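Local structure of CofB (Escherichia coli, 5AX6) at residues 42-47 / 52-57; 126-131 / 137-142; 15-20 / 82-87; 66-69 / 73-76. The protein serves as a minor pilin of the type IVb pilus CFA/III in human enterotoxigenic E. coli, forming a homotrimer that probably takes part in pilus assembly. All blocks are in the same frame, centred on the assembly; numbering follows the deposited sequence. Where two conformers were deposited one is given.

Interaction 1. Residues 42-47 / 52-57; sequences TNPLYE and IPYINR
Pro-44 lies over one face of the Tyr-54 ring, and this is the close-packed part of the contact. Pro-44 CB sits almost on the ring normal, 3.7 Å from the centroid of Tyr-54, a clear CH-pi contact. Leu-45 approaches the same ring from another direction: CD2 comes to the edge, 4.1 Å from Tyr-54 CD1, and also reaches the carbonyl of that residue. A buried arginine ties the backbones together. The chain of Arg-57 is bent at chi2 (-70°), which brings the guanidinium back toward Leu-45, and Arg-57 NH2 donates to Leu-45 O at 2.8 Å from above the carbonyl plane. NH1 of Arg-57 serves its own segment, donating to Tyr-54 O (2.8 Å) and to Asn-56 O (2.9 Å), both in the guanidinium plane. With a further bond from NH2 to Ser-137 O, four carbonyls hold the guanidinium and fix its rotation; the group stands nearly perpendicular to the Tyr-46 ring. The other side is slacker: Ile-55 CG2 merely brushes Glu-47 O at 4.1 Å, and both residues are partly exposed. Around the contact, Leu-45 packs on Phe-24 and Val-25 of helix 4-25, Tyr-46 OH bonds Val-25 O, and Tyr-54 OH bonds Phe-86 O. Arg-57 meets Phe-128 of strand 121-130 and Ile-139 of strand 139-148, placing the loop against both the helix and the sheet.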
loop_
_atom_site.group_PDB
_atom_site.type_symbol
_atom_site.label_atom_id
_atom_site.label_comp_id
_atom_site.label_asym_id
_atom_site.label_seq_id
_atom_site.Cartn_x
_atom_site.Cartn_y
_atom_site.Cartn_z
ATOM N N THR A 42 24.372 18.209 -14.995
ATOM C CA THR A 42 24.288 19.426 -14.224
ATOM C C THR A 42 23.487 20.461 -15.023
ATOM O O THR A 42 23.745 20.670 -16.208
ATOM C CB THR A 42 25.684 19.954 -13.896
ATOM O OG1 THR A 42 26.344 19.015 -13.035
ATOM C CG2 THR A 42 25.600 21.312 -13.208
ATOM N N ASN A 43 22.518 21.091 -14.371
ATOM C CA ASN A 43 21.801 22.230 -14.955
ATOM C C ASN A 43 22.805 23.273 -15.474
ATOM O O ASN A 43 23.726 23.662 -14.751
ATOM C CB ASN A 43 20.860 22.841 -13.902
ATOM C CG ASN A 43 19.867 23.831 -14.493
ATOM O OD1 ASN A 43 20.195 24.598 -15.401
ATOM N ND2 ASN A 43 18.644 23.824 -13.962
ATOM N N PRO A 44 22.644 23.726 -16.730
ATOM C CA PRO A 44 23.583 24.727 -17.255
ATOM C C PRO A 44 23.643 25.996 -16.407
ATOM O O PRO A 44 24.635 26.719 -16.474
ATOM C CB PRO A 44 23.031 25.032 -18.664
ATOM C CG PRO A 44 21.616 24.564 -18.641
ATOM C CD PRO A 44 21.642 23.345 -17.738
ATOM N N LEU A 45 22.598 26.269 -15.628
ATOM C CA LEU A 45 22.653 27.382 -14.682
ATOM C C LEU A 45 23.872 27.272 -13.777
ATOM O O LEU A 45 24.445 28.280 -13.369
ATOM C CB LEU A 45 21.381 27.425 -13.824
ATOM C CG LEU A 45 20.058 27.780 -14.505
ATOM C CD1 LEU A 45 18.914 27.652 -13.503
ATOM C CD2 LEU A 45 20.098 29.189 -15.064
ATOM N N TYR A 46 24.279 26.046 -13.459
ATOM C CA TYR A 46 25.251 25.863 -12.385
ATOM C C TYR A 46 26.605 25.318 -12.858
ATOM O O TYR A 46 27.401 24.796 -12.067
ATOM C CB TYR A 46 24.628 24.968 -11.311
ATOM C CG TYR A 46 23.290 25.505 -10.861
ATOM C CD1 TYR A 46 23.191 26.772 -10.293
ATOM C CD2 TYR A 46 22.122 24.763 -11.027
ATOM C CE1 TYR A 46 21.955 27.290 -9.894
ATOM C CE2 TYR A 46 20.885 25.265 -10.630
ATOM C CZ TYR A 46 20.807 26.526 -10.067
ATOM O OH TYR A 46 19.584 27.029 -9.676
ATOM N N GLU A 47 26.860 25.478 -14.146
ATOM C CA GLU A 47 28.146 25.137 -14.743
ATOM C C GLU A 47 29.013 26.374 -14.911
ATOM O O GLU A 47 28.575 27.368 -15.489
ATOM C CB GLU A 47 27.944 24.467 -16.097
ATOM C CG GLU A 47 27.458 23.038 -16.007
ATOM C CD GLU A 47 28.501 22.121 -15.393
ATOM O OE1 GLU A 47 29.315 21.552 -16.150
ATOM O OE2 GLU A 47 28.512 21.976 -14.149
ATOM N N ILE A 52 25.786 33.060 -21.478
ATOM C CA ILE A 52 24.517 33.780 -21.391
ATOM C C ILE A 52 23.371 32.949 -21.963
ATOM O O ILE A 52 23.534 32.316 -23.002
ATOM C CB ILE A 52 24.624 35.119 -22.155
ATOM C CG1 ILE A 52 25.653 36.028 -21.472
ATOM C CG2 ILE A 52 23.264 35.791 -22.285
ATOM C CD1 ILE A 52 25.875 37.363 -22.178
ATOM N N PRO A 53 22.191 32.948 -21.306
ATOM C CA PRO A 53 21.761 33.644 -20.092
ATOM C C PRO A 53 21.904 32.808 -18.818
ATOM O O PRO A 53 21.477 33.245 -17.749
ATOM C CB PRO A 53 20.290 33.905 -20.368
ATOM C CG PRO A 53 19.855 32.622 -21.079
ATOM C CD PRO A 53 21.066 32.216 -21.927
ATOM N N TYR A 54 22.467 31.613 -18.935
ATOM C CA TYR A 54 22.492 30.698 -17.804
ATOM C C TYR A 54 23.346 31.207 -16.667
ATOM O O TYR A 54 23.039 30.947 -15.507
ATOM C CB TYR A 54 23.024 29.337 -18.221
ATOM C CG TYR A 54 22.180 28.645 -19.253
ATOM C CD1 TYR A 54 20.848 28.348 -18.997
ATOM C CD2 TYR A 54 22.723 28.272 -20.479
ATOM C CE1 TYR A 54 20.070 27.682 -19.939
ATOM C CE2 TYR A 54 21.954 27.607 -21.422
ATOM C CZ TYR A 54 20.637 27.327 -21.152
ATOM O OH TYR A 54 19.863 26.671 -22.094
ATOM N N ILE A 55 24.435 31.896 -16.995
ATOM C CA ILE A 55 25.343 32.371 -15.947
ATOM C C ILE A 55 24.966 33.746 -15.403
ATOM O O ILE A 55 25.654 34.268 -14.526
ATOM C CB ILE A 55 26.798 32.450 -16.440
ATOM C CG1 ILE A 55 26.904 33.361 -17.664
ATOM C CG2 ILE A 55 27.337 31.065 -16.730
ATOM C CD1 ILE A 55 28.323 33.542 -18.162
ATOM N N ASN A 56 23.902 34.345 -15.929
ATOM C CA ASN A 56 23.475 35.662 -15.462
ATOM C C ASN A 56 23.033 35.627 -14.001
ATOM O O ASN A 56 22.194 34.811 -13.634
ATOM C CB ASN A 56 22.323 36.200 -16.319
ATOM C CG ASN A 56 22.750 36.544 -17.724
ATOM O OD1 ASN A 56 23.655 35.920 -18.284
ATOM N ND2 ASN A 56 22.108 37.551 -18.300
ATOM N N ARG A 57 23.582 36.521 -13.180
ATOM C CA ARG A 57 23.139 36.680 -11.786
ATOM C C ARG A 57 23.063 38.139 -11.394
ATOM O O ARG A 57 23.894 38.943 -11.814
ATOM C CB ARG A 57 24.089 35.986 -10.799
ATOM C CG ARG A 57 24.240 34.494 -11.014
ATOM C CD ARG A 57 22.979 33.758 -10.636
ATOM N NE ARG A 57 23.270 32.337 -10.641
ATOM C CZ ARG A 57 23.279 31.590 -11.741
ATOM N NH1 ARG A 57 22.972 32.127 -12.919
ATOM N NH2 ARG A 57 23.592 30.304 -11.658
#

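Interaction 2. Residues 126-131 / 137-142; sequences IDFVAT and SAIERV
Val-129 is gripped through both of its backbone polar atoms: its N donates to Arg-141 O at 2.9 Å, and its O accepts from Glu-140 N at the same length. One step on, Thr-131 N donates to Ala-138 O at 3.0 Å. Since Ala-130 pairs with Ile-139 while Val-129 faces both Glu-140 and Arg-141, the second strand carries one extra residue, as in a beta bulge, and Arg-141 N is buried with no partner in the model. Glu-140 reaches across Thr-131, its CG set between backbone N and carbonyl carbon (chi1 69°), and OE1 comes within 3.2 Å of Thr-131 OG1, a weak and unsettled bond. With an alanine at Glu-140 the carboxylate would be gone, and the Thr-131 hydroxyl would probably lose one of the two acceptors its proton can reach. Arg-141 offers a guanidinium face to Val-129, whose CG2 lies 3.6 Å from NH2; that nitrogen is also held by a salt bridge to Asp-143 and a bond to Asn-60 O. On the other side of the sheet, Ile-139 CD1 packs 3.7 Å from Phe-128 CG, an off-centre CH-pi contact, while Val-142 CG1 meets the ring edge, 3.9 Å from Phe-128 CE1. Val-25 of helix 4-25 touches Phe-128, Ile-139 and Val-142. An antiparallel hairpin with one apolar face against the N-terminal helix is characteristic of the pilin fold.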
loop_
_atom_site.group_PDB
_atom_site.type_symbol
_atom_site.label_atom_id
_atom_site.label_comp_id
_atom_site.label_asym_id
_atom_site.label_seq_id
_atom_site.Cartn_x
_atom_site.Cartn_y
_atom_site.Cartn_z
ATOM N N ILE A 126 13.782 39.046 -15.678
ATOM C CA ILE A 126 13.963 38.070 -14.612
ATOM C C ILE A 126 15.328 38.264 -13.990
ATOM O O ILE A 126 16.323 38.429 -14.704
ATOM C CB ILE A 126 13.826 36.628 -15.133
ATOM C CG1 ILE A 126 12.426 36.416 -15.717
ATOM C CG2 ILE A 126 14.111 35.615 -14.020
ATOM C CD1 ILE A 126 12.287 35.115 -16.520
ATOM N N ASP A 127 15.372 38.278 -12.656
ATOM C CA ASP A 127 16.625 38.416 -11.919
ATOM C C ASP A 127 16.886 37.145 -11.117
ATOM O O ASP A 127 16.097 36.827 -10.235
ATOM C CB ASP A 127 16.586 39.617 -10.943
ATOM C CG ASP A 127 16.491 40.975 -11.648
ATOM O OD1 ASP A 127 16.385 41.010 -12.892
ATOM O OD2 ASP A 127 16.502 42.018 -10.941
ATOM N N PHE A 128 17.978 36.443 -11.419
ATOM C CA PHE A 128 18.428 35.287 -10.636
ATOM C C PHE A 128 19.388 35.786 -9.562
ATOM O O PHE A 128 20.558 36.055 -9.855
ATOM C CB PHE A 128 19.151 34.245 -11.500
ATOM C CG PHE A 128 18.261 33.491 -12.455
ATOM C CD1 PHE A 128 16.911 33.328 -12.204
ATOM C CD2 PHE A 128 18.801 32.921 -13.598
ATOM C CE1 PHE A 128 16.101 32.617 -13.097
ATOM C CE2 PHE A 128 18.001 32.212 -14.488
ATOM C CZ PHE A 128 16.656 32.066 -14.236
ATOM N N VAL A 129 18.902 35.918 -8.333
ATOM C CA VAL A 129 19.714 36.489 -7.253
ATOM C C VAL A 129 20.706 35.457 -6.704
ATOM O O VAL A 129 20.301 34.435 -6.156
ATOM C CB VAL A 129 18.811 37.020 -6.123
ATOM C CG1 VAL A 129 19.644 37.624 -4.990
ATOM C CG2 VAL A 129 17.824 38.061 -6.679
ATOM N N ALA A 130 22.001 35.722 -6.866
ATOM C CA ALA A 130 23.040 34.755 -6.493
ATOM C C ALA A 130 23.317 34.762 -5.008
ATOM O O ALA A 130 23.331 35.819 -4.378
ATOM C CB ALA A 130 24.317 35.025 -7.246
ATOM N N THR A 131 23.561 33.574 -4.464
ATOM C CA THR A 131 23.917 33.434 -3.063
ATOM C C THR A 131 25.363 33.876 -2.815
ATOM O O THR A 131 25.702 34.288 -1.708
ATOM C CB THR A 131 23.722 31.984 -2.581
ATOM O OG1 THR A 131 22.369 31.584 -2.833
ATOM C CG2 THR A 131 23.998 31.874 -1.087
ATOM N N SER A 137 26.885 30.382 -9.560
ATOM C CA SER A 137 26.443 30.390 -8.170
ATOM C C SER A 137 25.022 29.869 -7.992
ATOM O O SER A 137 24.193 30.015 -8.885
ATOM C CB SER A 137 26.522 31.807 -7.611
ATOM O OG SER A 137 25.903 31.884 -6.343
ATOM N N ALA A 138 24.743 29.285 -6.828
ATOM C CA ALA A 138 23.373 28.906 -6.476
ATOM C C ALA A 138 22.493 30.145 -6.457
ATOM O O ALA A 138 22.973 31.261 -6.261
ATOM C CB ALA A 138 23.333 28.204 -5.123
ATOM N N ILE A 139 21.202 29.943 -6.672
ATOM C CA ILE A 139 20.255 31.039 -6.769
ATOM C C ILE A 139 19.320 31.006 -5.566
ATOM O O ILE A 139 18.620 30.008 -5.345
ATOM C CB ILE A 139 19.441 30.946 -8.080
ATOM C CG1 ILE A 139 20.364 31.146 -9.297
ATOM C CG2 ILE A 139 18.294 31.950 -8.073
ATOM C CD1 ILE A 139 19.746 30.664 -10.637
ATOM N N GLU A 140 19.303 32.076 -4.782
ATOM C CA GLU A 140 18.524 32.048 -3.548
ATOM C C GLU A 140 17.200 32.764 -3.675
ATOM O O GLU A 140 16.339 32.676 -2.791
ATOM C CB GLU A 140 19.330 32.649 -2.386
ATOM C CG GLU A 140 19.582 34.138 -2.473
ATOM C CD GLU A 140 20.381 34.646 -1.275
ATOM O OE1 GLU A 140 21.444 34.058 -0.975
ATOM O OE2 GLU A 140 19.936 35.615 -0.623
ATOM N N ARG A 141 17.024 33.484 -4.773
ATOM C CA ARG A 141 15.753 34.152 -5.009
ATOM C C ARG A 141 15.576 34.384 -6.498
ATOM O O ARG A 141 16.554 34.669 -7.188
ATOM C CB ARG A 141 15.686 35.493 -4.256
ATOM C CG ARG A 141 14.262 36.027 -4.105
ATOM C CD ARG A 141 14.230 37.328 -3.321
ATOM N NE ARG A 141 14.687 38.474 -4.108
ATOM C CZ ARG A 141 15.718 39.250 -3.780
ATOM N NH1 ARG A 141 16.432 38.996 -2.689
ATOM N NH2 ARG A 141 16.041 40.277 -4.551
ATOM N N VAL A 142 14.342 34.263 -6.985
ATOM C CA VAL A 142 14.052 34.600 -8.377
ATOM C C VAL A 142 13.048 35.736 -8.410
ATOM O O VAL A 142 11.934 35.605 -7.906
ATOM C CB VAL A 142 13.493 33.391 -9.177
ATOM C CG1 VAL A 142 13.314 33.769 -10.650
ATOM C CG2 VAL A 142 14.416 32.184 -9.049
#

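Interaction 3. Residues 15-20 / 82-87; sequences ISEIAG and STRIFF
Glu-17 and Arg-84 join the N-terminal helix of the pilin fold to the loop between strands 75-76 and 121-130, bridging positions more than sixty residues apart in sequence. The contact is wholly ionic and hydrogen-bonded. Arg-84 grips the carboxylate end-on, giving one terminal nitrogen to each oxygen. Both bonds are nearly straight, and both oxygens use their syn lone pairs, each on the side of the other oxygen. Carboxylate and guanidinium are almost coplanar, 6° apart, although the two side chains cross at about a right angle. The arginine spans the distance because its chain is extended from CG to NE, whereas Glu-17 bends at chi2 (-81°) to bring its carboxylate to the arginine. Glu-17 is buried beside Pro-113 and Ile-123, so pairing with a cation probably offsets much of the cost of holding a carboxylate there. Further polar bonds position the arginine: its NH2 also donates to Pro-109 O, and its NE makes a weak bond to the carbonyl of Cys-110, a residue disulfide-linked to Cys-92. Backbone bonds shape the segment that carries it. Residues 83-86 have helical torsions, and links from Ile-85 N to Ser-82 O (3.0 Å) and from Phe-87 N to Arg-84 O (3.1 Å) span three residues each. Apolar contacts belong to the flanks: Ile-18 rests on strand 220-227 and Phe-87 on Phe-128. At the centre, Arg-84 NH1 lies 2.6 Å from Glu-17 OE1 and Arg-84 NH2 2.8 Å from Glu-17 OE2.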
loop_
_atom_site.group_PDB
_atom_site.type_symbol
_atom_site.label_atom_id
_atom_site.label_comp_id
_atom_site.label_asym_id
_atom_site.label_seq_id
_atom_site.Cartn_x
_atom_site.Cartn_y
_atom_site.Cartn_z
ATOM N N ILE A 15 1.533 32.993 -13.747
ATOM C CA ILE A 15 1.966 32.073 -12.703
ATOM C C ILE A 15 2.523 30.769 -13.279
ATOM O O ILE A 15 3.464 30.190 -12.736
ATOM C CB ILE A 15 0.817 31.743 -11.740
ATOM C CG1 ILE A 15 0.532 32.934 -10.827
ATOM C CG2 ILE A 15 1.127 30.488 -10.933
ATOM C CD1 ILE A 15 1.748 33.759 -10.500
ATOM N N SER A 16 1.953 30.297 -14.380
ATOM C CA SER A 16 2.469 29.078 -14.993
ATOM C C SER A 16 3.896 29.274 -15.484
ATOM O O SER A 16 4.740 28.388 -15.310
ATOM C CB SER A 16 1.595 28.620 -16.155
ATOM O OG SER A 16 2.068 27.375 -16.638
ATOM N N GLU A 17 4.157 30.423 -16.100
ATOM C CA GLU A 17 5.494 30.769 -16.568
ATOM C C GLU A 17 6.446 30.836 -15.379
ATOM O O GLU A 17 7.521 30.238 -15.383
ATOM C CB GLU A 17 5.486 32.115 -17.308
ATOM C CG GLU A 17 4.683 32.150 -18.608
ATOM C CD GLU A 17 5.437 31.565 -19.796
ATOM O OE1 GLU A 17 6.178 32.321 -20.473
ATOM O OE2 GLU A 17 5.281 30.352 -20.061
ATOM N N ILE A 18 6.033 31.584 -14.365
ATOM C CA ILE A 18 6.831 31.768 -13.151
ATOM C C ILE A 18 7.157 30.430 -12.486
ATOM O O ILE A 18 8.317 30.151 -12.193
ATOM C CB ILE A 18 6.093 32.708 -12.175
ATOM C CG1 ILE A 18 6.188 34.156 -12.684
ATOM C CG2 ILE A 18 6.640 32.581 -10.765
ATOM C CD1 ILE A 18 5.197 35.098 -12.011
ATOM N N ALA A 19 6.148 29.584 -12.284
ATOM C CA ALA A 19 6.366 28.308 -11.605
ATOM C C ALA A 19 7.332 27.422 -12.384
ATOM O O ALA A 19 8.158 26.714 -11.799
ATOM C CB ALA A 19 5.035 27.568 -11.396
ATOM N N GLY A 20 7.217 27.448 -13.706
ATOM C CA GLY A 20 8.095 26.648 -14.544
ATOM C C GLY A 20 9.542 27.094 -14.493
ATOM O O GLY A 20 10.455 26.264 -14.399
ATOM N N SER A 82 15.648 36.612 -27.247
ATOM C CA SER A 82 15.735 35.224 -27.691
ATOM C C SER A 82 15.750 34.296 -26.491
ATOM O O SER A 82 15.840 33.068 -26.624
ATOM C CB SER A 82 16.990 35.013 -28.538
ATOM O OG SER A 82 17.038 35.943 -29.605
ATOM N N THR A 83 15.622 34.901 -25.318
ATOM C CA THR A 83 15.849 34.215 -24.052
ATOM C C THR A 83 15.029 32.946 -23.875
ATOM O O THR A 83 15.499 31.993 -23.253
ATOM C CB THR A 83 15.559 35.163 -22.884
ATOM O OG1 THR A 83 16.456 36.276 -22.985
ATOM C CG2 THR A 83 15.801 34.451 -21.550
ATOM N N ARG A 84 13.816 32.911 -24.426
ATOM C CA ARG A 84 12.963 31.748 -24.200
ATOM C C ARG A 84 13.582 30.454 -24.719
ATOM O O ARG A 84 13.347 29.379 -24.153
ATOM C CB ARG A 84 11.573 31.948 -24.830
ATOM C CG ARG A 84 10.550 30.968 -24.258
ATOM C CD ARG A 84 9.142 31.115 -24.857
ATOM N NE ARG A 84 8.189 30.258 -24.146
ATOM C CZ ARG A 84 7.516 30.631 -23.065
ATOM N NH1 ARG A 84 7.673 31.858 -22.580
ATOM N NH2 ARG A 84 6.686 29.783 -22.474
ATOM N N ILE A 85 14.382 30.535 -25.776
ATOM C CA ILE A 85 14.941 29.314 -26.355
ATOM C C ILE A 85 15.858 28.571 -25.390
ATOM O O ILE A 85 15.975 27.353 -25.465
ATOM C CB ILE A 85 15.709 29.595 -27.668
ATOM C CG1 ILE A 85 17.058 30.249 -27.391
ATOM C CG2 ILE A 85 14.852 30.448 -28.621
ATOM C CD1 ILE A 85 17.959 30.311 -28.609
ATOM N N PHE A 86 16.476 29.284 -24.456
ATOM C CA PHE A 86 17.389 28.620 -23.521
ATOM C C PHE A 86 16.676 27.919 -22.361
ATOM O O PHE A 86 17.286 27.130 -21.638
ATOM C CB PHE A 86 18.398 29.649 -22.996
ATOM C CG PHE A 86 19.179 30.295 -24.099
ATOM C CD1 PHE A 86 20.255 29.634 -24.668
ATOM C CD2 PHE A 86 18.798 31.531 -24.622
ATOM C CE1 PHE A 86 20.968 30.206 -25.709
ATOM C CE2 PHE A 86 19.519 32.105 -25.668
ATOM C CZ PHE A 86 20.594 31.438 -26.209
ATOM N N PHE A 87 15.391 28.202 -22.193
ATOM C CA PHE A 87 14.607 27.582 -21.131
ATOM C C PHE A 87 13.522 26.671 -21.684
ATOM O O PHE A 87 12.618 26.252 -20.955
ATOM C CB PHE A 87 13.989 28.653 -20.247
ATOM C CG PHE A 87 15.015 29.474 -19.543
ATOM C CD1 PHE A 87 15.580 29.018 -18.361
ATOM C CD2 PHE A 87 15.451 30.674 -20.086
ATOM C CE1 PHE A 87 16.555 29.756 -17.713
ATOM C CE2 PHE A 87 16.423 31.426 -19.450
ATOM C CZ PHE A 87 16.983 30.964 -18.256
#

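Interaction 4. Residues 66-69 / 73-76; sequences TMST and EFIN
Ser-68 and Glu-73 point toward each other across a short turn of loop that leads into strand 75-76, an outermost strand of the antiparallel pilin sheet within this chain. The serine hydroxyl stands opposite its backbone N (chi1 179°), a setting that presents OG to the acid. Ser-68 OG donates to Glu-73 OE1 at 2.5 Å, a very short bond, and the serine oxygen in turn accepts from Asn-70 N, as in an ST turn, so it is held from two directions. Glu-73 runs extended beyond CG, and its CB also passes close, 3.2 Å from Ser-68 OG. If Glu-73 were an alanine, the Ser-68 hydroxyl would probably lose the acceptor for its proton, and one tie between the start and the end of the turn would go. Phe-74 is turned differently. With CG between the backbone N and the carbonyl carbon (chi1 65°), its ring swings toward the other segment and meets main-chain atoms there. CD2 of Phe-74 lies 4.0 Å from Ser-68 O, which stands obliquely to the ring. Arg-125 of the neighbouring strand 121-130 binds both partners, donating through NH2 to Ser-68 O and making a cation-pi contact with Phe-74. The aromatic ring thus ends against the turn edge-on, with Phe-74 CE2 3.7 Å from Thr-69 C, close to the ring plane.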
loop_
_atom_site.group_PDB
_atom_site.type_symbol
_atom_site.label_atom_id
_atom_site.label_comp_id
_atom_site.label_asym_id
_atom_site.label_seq_id
_atom_site.Cartn_x
_atom_site.Cartn_y
_atom_site.Cartn_z
ATOM N N THR A 66 19.595 47.972 -4.223
ATOM C CA THR A 66 19.486 48.394 -5.616
ATOM C C THR A 66 19.413 47.221 -6.585
ATOM O O THR A 66 20.246 46.318 -6.529
ATOM C CB THR A 66 20.685 49.238 -6.035
ATOM O OG1 THR A 66 21.024 50.143 -4.978
ATOM C CG2 THR A 66 20.362 50.003 -7.322
ATOM N N MET A 67 18.440 47.270 -7.487
ATOM C CA MET A 67 18.303 46.273 -8.544
ATOM C C MET A 67 19.378 46.484 -9.597
ATOM O O MET A 67 19.785 47.623 -9.854
ATOM C CB MET A 67 16.917 46.361 -9.185
ATOM C CG MET A 67 15.771 45.948 -8.267
ATOM S SD MET A 67 14.158 46.242 -9.045
ATOM C CE MET A 67 14.314 45.207 -10.492
ATOM N N SER A 68 19.830 45.400 -10.213
ATOM C CA SER A 68 20.859 45.487 -11.250
ATOM C C SER A 68 20.437 46.370 -12.429
ATOM O O SER A 68 19.259 46.448 -12.762
ATOM C CB SER A 68 21.201 44.091 -11.761
ATOM O OG SER A 68 22.179 44.157 -12.780
ATOM N N THR A 69 21.408 47.027 -13.059
ATOM C CA THR A 69 21.158 47.813 -14.267
ATOM C C THR A 69 21.912 47.227 -15.446
ATOM O O THR A 69 21.986 47.832 -16.512
ATOM C CB THR A 69 21.605 49.273 -14.101
ATOM O OG1 THR A 69 23.012 49.297 -13.817
ATOM C CG2 THR A 69 20.840 49.951 -12.969
ATOM N N GLU A 73 23.623 40.802 -16.143
ATOM C CA GLU A 73 23.276 40.342 -14.797
ATOM C C GLU A 73 21.810 39.939 -14.737
ATOM O O GLU A 73 21.490 38.804 -14.402
ATOM C CB GLU A 73 23.587 41.428 -13.753
ATOM C CG GLU A 73 25.079 41.723 -13.677
ATOM C CD GLU A 73 25.422 42.857 -12.731
ATOM O OE1 GLU A 73 24.491 43.532 -12.228
ATOM O OE2 GLU A 73 26.633 43.079 -12.516
ATOM N N PHE A 74 20.911 40.857 -15.076
ATOM C CA PHE A 74 19.518 40.456 -15.186
ATOM C C PHE A 74 19.301 39.744 -16.515
ATOM O O PHE A 74 20.180 39.724 -17.383
ATOM C CB PHE A 74 18.560 41.645 -15.021
ATOM C CG PHE A 74 18.649 42.681 -16.104
ATOM C CD1 PHE A 74 18.015 42.494 -17.326
ATOM C CD2 PHE A 74 19.322 43.877 -15.882
ATOM C CE1 PHE A 74 18.072 43.476 -18.319
ATOM C CE2 PHE A 74 19.380 44.865 -16.865
ATOM C CZ PHE A 74 18.756 44.664 -18.084
ATOM N N ILE A 75 18.128 39.152 -16.665
ATOM C CA ILE A 75 17.785 38.440 -17.888
ATOM C C ILE A 75 16.600 39.132 -18.552
ATOM O O ILE A 75 15.510 39.198 -17.986
ATOM C CB ILE A 75 17.455 36.968 -17.587
ATOM C CG1 ILE A 75 18.718 36.262 -17.084
ATOM C CG2 ILE A 75 16.909 36.253 -18.833
ATOM C CD1 ILE A 75 18.456 34.813 -16.640
ATOM N N ASN A 76 16.810 39.669 -19.744
ATOM C CA ASN A 76 15.717 40.333 -20.437
ATOM C C ASN A 76 14.736 39.273 -20.921
ATOM O O ASN A 76 15.146 38.185 -21.325
ATOM C CB ASN A 76 16.245 41.178 -21.600
ATOM C CG ASN A 76 15.288 42.275 -22.002
ATOM O OD1 ASN A 76 14.169 42.365 -21.490
ATOM N ND2 ASN A 76 15.718 43.117 -22.930
#

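How the interactions relate
All four contacts lie in the pilin domain, their centres 11 to 17 Å apart. Along the chain, interaction 3 closes a long loop from helix 4-25 to residues 82-87, with interactions 1 and 4 nested inside it; interaction 2 follows in the hairpin of strands 121-130 and 139-148. Strand 75-76 carries interaction 4 into the same sheet, where Ile-75 N bonds Ile-126 O. Interaction 1 reaches interaction 2 through Arg-57 and Ser-137, and interaction 4 through Asn-56 and Phe-74. The worked principle is that a long connection with little regular structure can be fastened to helix and sheet at several successive points.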